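Local coordinates for D-alanyl-D-alanine carboxypeptidase (Enterococcus faecalis V583, PDB 5ZHF), which cleaves the C-terminal D-alanine from peptidoglycan-derived pentapeptides as a zinc-dependent carboxypeptidase linked to vancomycin resistance, at residues T100-Y114 and A124-G136. Sequence-based numbering, arbitrary orientation.
Sequences TEKQQEIMDEKVAEY and AKAEAETWVAVPG
Gln103 and Ala133 are joined by one of two side-chain hydrogen bonds that tie segment 100-114 to segment 124-136. Gln103 NE2 donates to Ala133 O at 2.9 Å, almost straight at 178°; the acceptor lies in the plane of the amide, whereas the donor is tilted from the plane of the Ala133 carbonyl. Gln103 reaches it because CG stands anti to the backbone N (chi1 -171°) and the chain then bends at chi2. Since OE1 accepts from Arg98 NH1, both ends of the amide are engaged, which fixes its flip. Farther along the helix, Trp131 NE1 gives its hydrogen to Tyr114 OH at 2.9 Å, a more bent bond, with the hydroxyl tilted from the indole plane.

The Tyr114 ring also takes a CH-pi contact: Glu127 CG sits over one face, 3.6 Å from the ring centroid and displaced toward the rim.

Most of the remaining contact is apolar. Val111 splits its branches, CG1 toward Ala124 CB and CG2 on Ala128 CB at 3.6 Å; the axes of segments 100-114 and 124-128 come within 8.3 Å, consistent with the small alanines at the interface. Val132 does likewise, placing CG1 against the Met107 backbone at CA (3.6 Å) and CG2 beside Lys110 CB. The selenomethionine Met107 is fully extended, lying alongside Val134 and bringing SE to 3.8 Å from Pro135 CD. Separately, Pro135 CG rests against the polar Gln104 OE1.

The arrangement is two consecutive helices joined by a short connection, the segment axes inclined at 119°, the second running on into a substrate-binding loop. Gln103, Trp131, Val132 and Ala133 all bind substrate, and Trp131 touches the probable catalytic acid/base Glu190, consistent with this helix pair and the loop after it lining the pentapeptide site of an M15B zinc peptidase.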
loop_
_atom_site.group_PDB
_atom_site.type_symbol
_atom_site.label_atom_id
_atom_site.label_comp_id
_atom_site.label_asym_id
_atom_site.label_seq_id
_atom_site.Cartn_x
_atom_site.Cartn_y
_atom_site.Cartn_z
ATOM N N THR A 100 -6.875 11.714 -7.690
ATOM C CA THR A 100 -6.258 11.553 -9.005
ATOM C C THR A 100 -5.095 12.519 -9.203
ATOM O O THR A 100 -4.003 12.106 -9.611
ATOM C CB THR A 100 -7.326 11.765 -10.096
ATOM O OG1 THR A 100 -8.337 10.756 -9.950
ATOM C CG2 THR A 100 -6.710 11.735 -11.514
ATOM N N GLU A 101 -5.313 13.792 -8.895
ATOM C CA GLU A 101 -4.253 14.810 -9.052
ATOM C C GLU A 101 -3.053 14.530 -8.138
ATOM O O GLU A 101 -1.923 14.722 -8.567
ATOM C CB GLU A 101 -4.781 16.242 -8.846
ATOM C CG GLU A 101 -3.732 17.367 -8.920
ATOM C CD GLU A 101 -2.923 17.432 -10.227
ATOM O OE1 GLU A 101 -3.384 16.899 -11.266
ATOM O OE2 GLU A 101 -1.826 18.051 -10.224
ATOM N N LYS A 102 -3.294 14.105 -6.891
ATOM C CA LYS A 102 -2.173 13.790 -5.983
ATOM C C LYS A 102 -1.334 12.646 -6.552
ATOM O O LYS A 102 -0.081 12.734 -6.587
ATOM C CB LYS A 102 -2.653 13.465 -4.560
ATOM C CG LYS A 102 -1.545 13.147 -3.543
ATOM C CD LYS A 102 -0.510 14.271 -3.434
ATOM C CE LYS A 102 0.219 14.354 -2.097
ATOM N NZ LYS A 102 0.572 15.773 -1.751
ATOM N N GLN A 103 -2.008 11.611 -7.036
ATOM C CA GLN A 103 -1.329 10.461 -7.621
ATOM C C GLN A 103 -0.472 10.879 -8.823
ATOM O O GLN A 103 0.679 10.442 -8.933
ATOM C CB GLN A 103 -2.319 9.363 -8.035
ATOM C CG GLN A 103 -1.672 8.050 -8.442
ATOM C CD GLN A 103 -0.884 7.355 -7.335
ATOM O OE1 GLN A 103 -1.122 7.571 -6.150
ATOM N NE2 GLN A 103 0.054 6.492 -7.732
ATOM N N GLN A 104 -1.040 11.713 -9.697
ATOM C CA GLN A 104 -0.299 12.259 -10.853
ATOM C C GLN A 104 0.959 13.005 -10.394
ATOM O O GLN A 104 2.031 12.838 -10.965
ATOM C CB GLN A 104 -1.184 13.217 -11.676
ATOM C CG GLN A 104 -0.536 13.687 -12.973
ATOM C CD GLN A 104 -0.456 12.568 -13.975
ATOM O OE1 GLN A 104 -1.485 12.113 -14.471
ATOM N NE2 GLN A 104 0.754 12.070 -14.230
ATOM N N GLU A 105 0.826 13.826 -9.363
ATOM C CA GLU A 105 1.954 14.617 -8.865
ATOM C C GLU A 105 3.066 13.738 -8.283
ATOM O O GLU A 105 4.257 13.996 -8.510
ATOM C CB GLU A 105 1.476 15.635 -7.824
ATOM C CG GLU A 105 0.612 16.727 -8.434
ATOM C CD GLU A 105 -0.033 17.656 -7.421
ATOM O OE1 GLU A 105 0.285 17.566 -6.216
ATOM O OE2 GLU A 105 -0.859 18.494 -7.848
ATOM N N ILE A 106 2.665 12.729 -7.546
ATOM C CA ILE A 106 3.619 11.815 -6.988
ATOM C C ILE A 106 4.309 11.064 -8.113
ATOM O O ILE A 106 5.475 10.895 -8.073
ATOM C CB ILE A 106 2.982 10.880 -5.957
ATOM C CG1 ILE A 106 2.559 11.702 -4.771
ATOM C CG2 ILE A 106 3.950 9.794 -5.540
ATOM C CD1 ILE A 106 1.887 10.925 -3.687
HETATM N N MSE A 107 3.556 10.651 -9.130
HETATM C CA MSE A 107 4.131 9.941 -10.266
HETATM C C MSE A 107 5.106 10.798 -11.040
HETATM O O MSE A 107 6.179 10.303 -11.446
HETATM C CB MSE A 107 3.011 9.491 -11.198
HETATM C CG MSE A 107 3.569 8.721 -12.389
HETATM SE SE MSE A 107 2.086 8.145 -13.552
HETATM C CE MSE A 107 3.156 7.214 -14.919
ATOM N N ASP A 108 4.758 12.065 -11.250
ATOM C CA ASP A 108 5.590 13.005 -11.965
ATOM C C ASP A 108 6.870 13.299 -11.220
ATOM O O ASP A 108 7.890 13.446 -11.805
ATOM C CB ASP A 108 4.822 14.297 -12.211
ATOM C CG ASP A 108 3.725 14.144 -13.216
ATOM O OD1 ASP A 108 3.636 13.127 -13.881
ATOM O OD2 ASP A 108 2.962 15.078 -13.338
ATOM N N GLU A 109 6.792 13.399 -9.918
ATOM C CA GLU A 109 7.988 13.624 -9.097
ATOM C C GLU A 109 8.957 12.443 -9.199
ATOM O O GLU A 109 10.168 12.652 -9.258
ATOM C CB GLU A 109 7.624 13.965 -7.639
ATOM C CG GLU A 109 7.105 15.400 -7.534
ATOM C CD GLU A 109 6.632 15.838 -6.149
ATOM O OE1 GLU A 109 7.009 16.975 -5.717
ATOM O OE2 GLU A 109 5.865 15.072 -5.501
ATOM N N LYS A 110 8.432 11.221 -9.259
ATOM C CA LYS A 110 9.276 10.027 -9.457
ATOM C C LYS A 110 9.897 10.014 -10.851
ATOM O O LYS A 110 11.081 9.662 -10.981
ATOM C CB LYS A 110 8.499 8.725 -9.204
ATOM C CG LYS A 110 9.324 7.432 -9.182
ATOM C CD LYS A 110 10.438 7.395 -8.144
ATOM C CE LYS A 110 9.951 7.456 -6.703
ATOM N NZ LYS A 110 11.047 7.844 -5.760
ATOM N N VAL A 111 9.122 10.384 -11.870
ATOM C CA VAL A 111 9.641 10.505 -13.252
ATOM C C VAL A 111 10.809 11.521 -13.278
ATOM O O VAL A 111 11.883 11.249 -13.824
ATOM C CB VAL A 111 8.528 10.891 -14.254
ATOM C CG1 VAL A 111 9.104 11.259 -15.635
ATOM C CG2 VAL A 111 7.506 9.756 -14.410
ATOM N N ALA A 112 10.624 12.654 -12.610
ATOM C CA ALA A 112 11.672 13.680 -12.547
ATOM C C ALA A 112 12.948 13.174 -11.867
ATOM O O ALA A 112 14.055 13.522 -12.292
ATOM C CB ALA A 112 11.159 14.927 -11.839
ATOM N N GLU A 113 12.805 12.395 -10.796
ATOM C CA GLU A 113 13.967 11.795 -10.126
ATOM C C GLU A 113 14.763 10.894 -11.065
ATOM O O GLU A 113 15.995 10.911 -11.037
ATOM C CB GLU A 113 13.562 10.999 -8.891
ATOM C CG GLU A 113 13.163 11.860 -7.713
ATOM C CD GLU A 113 12.471 11.060 -6.613
ATOM O OE1 GLU A 113 12.525 9.808 -6.634
ATOM O OE2 GLU A 113 11.868 11.701 -5.714
ATOM N N TYR A 114 14.067 10.094 -11.869
ATOM C CA TYR A 114 14.755 9.279 -12.887
ATOM C C TYR A 114 15.402 10.124 -13.968
ATOM O O TYR A 114 16.560 9.866 -14.325
ATOM C CB TYR A 114 13.832 8.222 -13.500
ATOM C CG TYR A 114 13.757 6.993 -12.628
ATOM C CD1 TYR A 114 14.852 6.122 -12.532
ATOM C CD2 TYR A 114 12.616 6.709 -11.866
ATOM C CE1 TYR A 114 14.813 4.999 -11.719
ATOM C CE2 TYR A 114 12.560 5.585 -11.056
ATOM C CZ TYR A 114 13.661 4.732 -10.977
ATOM O OH TYR A 114 13.619 3.601 -10.184
ATOM N N ALA A 124 12.171 7.150 -18.153
ATOM C CA ALA A 124 11.850 7.539 -16.769
ATOM C C ALA A 124 10.415 7.175 -16.381
ATOM O O ALA A 124 10.184 6.682 -15.271
ATOM C CB ALA A 124 12.091 9.026 -16.563
ATOM N N LYS A 125 9.476 7.419 -17.291
ATOM C CA LYS A 125 8.063 7.049 -17.064
ATOM C C LYS A 125 7.921 5.544 -16.832
ATOM O O LYS A 125 7.310 5.104 -15.837
ATOM C CB LYS A 125 7.187 7.498 -18.238
ATOM C CG LYS A 125 7.009 9.007 -18.337
ATOM C CD LYS A 125 6.701 9.464 -19.764
ATOM C CE LYS A 125 6.785 10.979 -19.940
ATOM N NZ LYS A 125 5.485 11.672 -19.723
ATOM N N ALA A 126 8.520 4.756 -17.720
ATOM C CA ALA A 126 8.480 3.297 -17.584
ATOM C C ALA A 126 9.151 2.798 -16.301
ATOM O O ALA A 126 8.660 1.876 -15.649
ATOM C CB ALA A 126 9.113 2.636 -18.801
ATOM N N GLU A 127 10.261 3.420 -15.922
ATOM C CA GLU A 127 10.938 3.046 -14.690
ATOM C C GLU A 127 10.151 3.502 -13.451
ATOM O O GLU A 127 10.079 2.780 -12.470
ATOM C CB GLU A 127 12.364 3.610 -14.678
ATOM C CG GLU A 127 13.303 2.892 -13.732
ATOM C CD GLU A 127 13.553 1.456 -14.126
ATOM O OE1 GLU A 127 14.140 1.219 -15.205
ATOM O OE2 GLU A 127 13.158 0.569 -13.348
ATOM N N ALA A 128 9.563 4.696 -13.508
ATOM C CA ALA A 128 8.771 5.233 -12.395
ATOM C C ALA A 128 7.563 4.359 -12.053
ATOM O O ALA A 128 7.184 4.270 -10.885
ATOM C CB ALA A 128 8.301 6.641 -12.704
ATOM N N GLU A 129 6.978 3.731 -13.071
ATOM C CA GLU A 129 5.774 2.909 -12.904
ATOM C C GLU A 129 6.007 1.647 -12.046
ATOM O O GLU A 129 5.064 1.126 -11.451
ATOM C CB GLU A 129 5.200 2.543 -14.281
ATOM C CG GLU A 129 3.759 2.071 -14.279
ATOM C CD GLU A 129 3.058 2.240 -15.622
ATOM O OE1 GLU A 129 3.659 2.797 -16.571
ATOM O OE2 GLU A 129 1.882 1.829 -15.728
ATOM N N THR A 130 7.254 1.181 -11.952
ATOM C CA THR A 130 7.603 0.071 -11.053
ATOM C C THR A 130 7.513 0.471 -9.580
ATOM O O THR A 130 7.594 -0.406 -8.719
ATOM C CB THR A 130 9.017 -0.514 -11.313
ATOM O OG1 THR A 130 10.029 0.467 -11.013
ATOM C CG2 THR A 130 9.164 -0.981 -12.755
ATOM N N TRP A 131 7.374 1.780 -9.307
ATOM C CA TRP A 131 7.212 2.340 -7.961
ATOM C C TRP A 131 5.890 3.040 -7.694
ATOM O O TRP A 131 5.325 2.894 -6.610
ATOM C CB TRP A 131 8.328 3.360 -7.684
ATOM C CG TRP A 131 9.712 2.775 -7.726
ATOM C CD1 TRP A 131 10.606 2.893 -8.746
ATOM C CD2 TRP A 131 10.361 1.994 -6.712
ATOM N NE1 TRP A 131 11.771 2.232 -8.435
ATOM C CE2 TRP A 131 11.644 1.664 -7.198
ATOM C CE3 TRP A 131 9.973 1.517 -5.448
ATOM C CZ2 TRP A 131 12.563 0.907 -6.449
ATOM C CZ3 TRP A 131 10.872 0.753 -4.713
ATOM C CH2 TRP A 131 12.160 0.458 -5.224
ATOM N N VAL A 132 5.413 3.829 -8.654
ATOM C CA VAL A 132 4.243 4.686 -8.470
ATOM C C VAL A 132 3.300 4.409 -9.626
ATOM O O VAL A 132 3.688 4.522 -10.788
ATOM C CB VAL A 132 4.615 6.182 -8.477
ATOM C CG1 VAL A 132 3.381 7.058 -8.231
ATOM C CG2 VAL A 132 5.698 6.494 -7.436
ATOM N N ALA A 133 2.053 4.094 -9.301
ATOM C CA ALA A 133 1.075 3.693 -10.300
ATOM C C ALA A 133 0.537 4.896 -11.079
ATOM O O ALA A 133 0.482 6.022 -10.547
ATOM C CB ALA A 133 -0.047 2.935 -9.615
ATOM N N VAL A 134 0.138 4.683 -12.339
ATOM C CA VAL A 134 -0.483 5.773 -13.097
ATOM C C VAL A 134 -1.821 6.073 -12.438
ATOM O O VAL A 134 -2.471 5.153 -11.918
ATOM C CB VAL A 134 -0.657 5.502 -14.630
ATOM C CG1 VAL A 134 0.668 5.096 -15.281
ATOM C CG2 VAL A 134 -1.740 4.484 -14.922
ATOM N N PRO A 135 -2.246 7.341 -12.452
ATOM C CA PRO A 135 -3.545 7.620 -11.840
ATOM C C PRO A 135 -4.665 6.726 -12.366
ATOM O O PRO A 135 -4.736 6.415 -13.565
ATOM C CB PRO A 135 -3.780 9.095 -12.179
ATOM C CG PRO A 135 -2.414 9.650 -12.317
ATOM C CD PRO A 135 -1.641 8.570 -12.995
ATOM N N GLY A 136 -5.501 6.276 -11.439
ATOM C CA GLY A 136 -6.544 5.298 -11.712
ATOM C C GLY A 136 -6.170 3.871 -11.419
ATOM O O GLY A 136 -7.046 3.013 -11.408
#